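Local coordinates for CDGSH iron-sulfur domain-containing protein 3, mitochondrial (PDB 6AVJ) that carries two [2Fe-2S] clusters, can hand them to mitochondrial apoferredoxins, and helps keep free iron and reactive oxygen species in mitochondria at normal levels, at residues A[20-25]-A[52-57]. The protein carries 2 engineered substitutions. Sequence-based numbering, arbitrary orientation.
With FES (Fe2/s2 (inorganic) cluster), chain D.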
loop_
_atom_site.group_PDB
_atom_site.type_symbol
_atom_site.label_atom_id
_atom_site.label_comp_id
_atom_site.label_asym_id
_atom_site.label_seq_id
_atom_site.Cartn_x
_atom_site.Cartn_y
_atom_site.Cartn_z
ATOM N N LYS A 20 5.592 -16.823 3.481
ATOM C CA LYS A 20 6.373 -15.932 2.643
ATOM C C LYS A 20 6.318 -14.547 3.253
ATOM O O LYS A 20 5.281 -14.138 3.788
ATOM C CB LYS A 20 5.854 -15.899 1.214
ATOM C CG LYS A 20 6.730 -15.114 0.275
ATOM C CD LYS A 20 6.366 -15.476 -1.165
ATOM C CE LYS A 20 6.967 -14.526 -2.180
ATOM N NZ LYS A 20 6.637 -15.034 -3.541
ATOM N N THR A 21 7.446 -13.860 3.209
ATOM C CA THR A 21 7.562 -12.507 3.764
ATOM C C THR A 21 7.294 -11.472 2.688
ATOM O O THR A 21 7.814 -11.572 1.575
ATOM C CB THR A 21 8.952 -12.263 4.368
ATOM O OG1 THR A 21 9.091 -13.119 5.490
ATOM C CG2 THR A 21 9.106 -10.803 4.826
ATOM N N TYR A 22 6.469 -10.482 3.026
ATOM C CA TYR A 22 6.060 -9.438 2.104
ATOM C C TYR A 22 6.385 -8.089 2.729
ATOM O O TYR A 22 6.474 -7.974 3.961
ATOM C CB TYR A 22 4.553 -9.525 1.786
ATOM C CG TYR A 22 4.137 -10.814 1.087
ATOM C CD1 TYR A 22 3.817 -11.965 1.814
ATOM C CD2 TYR A 22 4.135 -10.900 -0.297
ATOM C CE1 TYR A 22 3.478 -13.161 1.169
ATOM C CE2 TYR A 22 3.766 -12.101 -0.954
ATOM C CZ TYR A 22 3.440 -13.214 -0.209
ATOM O OH TYR A 22 3.103 -14.389 -0.856
ATOM N N ARG A 23 6.513 -7.064 1.865
ATOM C CA ARG A 23 6.839 -5.681 2.283
ATOM C C ARG A 23 5.863 -4.732 1.601
ATOM O O ARG A 23 6.000 -4.431 0.411
ATOM C CB ARG A 23 8.277 -5.324 1.962
ATOM C CG ARG A 23 9.297 -6.083 2.870
ATOM C CD ARG A 23 10.722 -5.902 2.438
ATOM N NE ARG A 23 11.631 -6.535 3.404
ATOM C CZ ARG A 23 11.886 -7.842 3.460
ATOM N NH1 ARG A 23 11.325 -8.682 2.597
ATOM N NH2 ARG A 23 12.718 -8.325 4.380
ATOM N N TRP A 24 4.841 -4.327 2.336
ATOM C CA TRP A 24 3.787 -3.496 1.766
ATOM C C TRP A 24 4.256 -2.054 1.610
ATOM O O TRP A 24 4.836 -1.479 2.528
ATOM C CB TRP A 24 2.567 -3.506 2.654
ATOM C CG TRP A 24 1.419 -2.599 2.208
ATOM C CD1 TRP A 24 0.677 -2.745 1.093
ATOM C CD2 TRP A 24 0.870 -1.489 2.915
ATOM N NE1 TRP A 24 -0.308 -1.792 1.044
ATOM C CE2 TRP A 24 -0.214 -1.013 2.169
ATOM C CE3 TRP A 24 1.155 -0.879 4.141
ATOM C CZ2 TRP A 24 -0.959 0.114 2.571
ATOM C CZ3 TRP A 24 0.414 0.193 4.547
ATOM C CH2 TRP A 24 -0.627 0.695 3.760
ATOM N N CYS A 25 3.964 -1.445 0.472
ATOM C CA CYS A 25 4.413 -0.071 0.296
ATOM C C CYS A 25 3.520 0.851 1.125
ATOM O O CYS A 25 2.300 0.919 0.917
ATOM C CB CYS A 25 4.428 0.318 -1.187
ATOM S SG CYS A 25 4.688 2.088 -1.474
ATOM N N PHE A 52 5.529 -7.991 6.614
ATOM C CA PHE A 52 4.627 -8.977 7.211
ATOM C C PHE A 52 4.843 -10.346 6.579
ATOM O O PHE A 52 5.277 -10.476 5.435
ATOM C CB PHE A 52 3.135 -8.603 7.135
ATOM C CG PHE A 52 2.548 -8.585 5.736
ATOM C CD1 PHE A 52 2.796 -7.515 4.884
ATOM C CD2 PHE A 52 1.749 -9.628 5.273
ATOM C CE1 PHE A 52 2.242 -7.471 3.614
ATOM C CE2 PHE A 52 1.222 -9.593 3.971
ATOM C CZ PHE A 52 1.451 -8.525 3.170
ATOM N N LYS A 53 4.546 -11.376 7.348
ATOM C CA LYS A 53 4.732 -12.751 6.889
ATOM C C LYS A 53 3.353 -13.369 6.807
ATOM O O LYS A 53 2.601 -13.332 7.784
ATOM C CB LYS A 53 5.608 -13.575 7.836
ATOM C CG LYS A 53 5.758 -15.062 7.372
ATOM C CD LYS A 53 6.713 -15.913 8.232
ATOM C CE LYS A 53 8.164 -15.560 7.995
ATOM N NZ LYS A 53 9.041 -16.606 8.582
ATOM N N ALA A 54 3.025 -13.927 5.662
ATOM C CA ALA A 54 1.689 -14.472 5.469
ATOM C C ALA A 54 1.527 -15.723 6.309
ATOM O O ALA A 54 2.380 -16.600 6.266
ATOM C CB ALA A 54 1.455 -14.830 4.001
ATOM N N GLN A 55 0.409 -15.832 7.019
ATOM C CA GLN A 55 0.173 -17.000 7.855
ATOM C C GLN A 55 -0.587 -18.092 7.123
ATOM O O GLN A 55 -0.518 -19.251 7.537
ATOM C CB GLN A 55 -0.595 -16.597 9.119
ATOM C CG GLN A 55 0.106 -15.507 9.968
ATOM C CD GLN A 55 1.383 -15.987 10.621
ATOM O OE1 GLN A 55 1.349 -16.723 11.607
ATOM N NE2 GLN A 55 2.526 -15.552 10.088
ATOM N N GLU A 56 -1.294 -17.755 6.042
ATOM C CA GLU A 56 -2.071 -18.730 5.291
ATOM C C GLU A 56 -2.055 -18.362 3.808
ATOM O O GLU A 56 -1.817 -17.214 3.437
ATOM C CB GLU A 56 -3.490 -18.854 5.864
ATOM C CG GLU A 56 -4.201 -17.599 6.111
ATOM C CD GLU A 56 -5.568 -17.797 6.806
ATOM O OE1 GLU A 56 -5.757 -18.783 7.557
ATOM O OE2 GLU A 56 -6.452 -16.946 6.595
ATOM N N THR A 57 -2.207 -19.370 2.957
ATOM C CA THR A 57 -2.285 -19.145 1.518
ATOM C C THR A 57 -3.719 -18.754 1.183
ATOM O O THR A 57 -4.646 -19.503 1.465
ATOM C CB THR A 57 -1.819 -20.379 0.736
ATOM O OG1 THR A 57 -0.412 -20.581 0.971
ATOM C CG2 THR A 57 -2.071 -20.192 -0.817
HETATM FE FE1 FES D . 9.087 1.280 -0.070
HETATM FE FE2 FES D . 6.836 2.640 -0.689
HETATM S S1 FES D . 7.377 1.855 1.276
HETATM S S2 FES D . 8.452 2.037 -2.049
#
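Tyr22 and Phe52 face each other as an antiparallel hydrogen-bonded pair, exchanging two backbone bonds: Tyr22 N to Phe52 O at 2.7 Å and Phe52 N to Tyr22 O at 2.8 Å. Two residues along the strand, Ala54 N donates to Lys20 O at 2.9 Å, carrying the ladder just past strand 50-53. Thr21 and Lys53 form the non-hydrogen-bonded pair between these rungs, where the CA-H groups of both approach the carbonyl oxygens opposite.

The apolar contacts lie on the face bearing Tyr22 and Phe52. Phe52 CG lies between the backbone N and the carbonyl carbon (chi1 67°), which brings the ring across to the partner strand; Tyr22 CB lies over one face, 3.5 Å from Phe52 CZ, in a CH-pi contact. The two rings are near parallel, with planes at 25°, but slid so far apart that they barely overlap. Trp24 CB meets the Phe52 ring edge, and Ala54, small enough to fit beside the phenol, sets its CB 3.9 Å from Tyr22 CE1. Leu16 of strand 12-16 touches Tyr22, Phe52 and Ala54. An alanine in place of Phe52 would probably cost Tyr22 CB its CH-pi face and open a gap beside Trp24 CB.

On the other face, Lys53, bent at chi3 (-73°), brings CE into van der Waals contact with Thr21 OG1 at 3.6 Å.

The polar ends find partners beyond the two segments: Tyr22 OH is hydrogen-bonded to Val17 N, and Trp24 NE1 to Cys63 O, the carbonyl of a second-cluster ligand. Since Cys25 SG binds the cluster iron FE2 at 2.4 Å, the chemistry implies a backbone-stitched, aromatic-packed antiparallel strand pair joined directly to one cluster and, through Trp24, to the other.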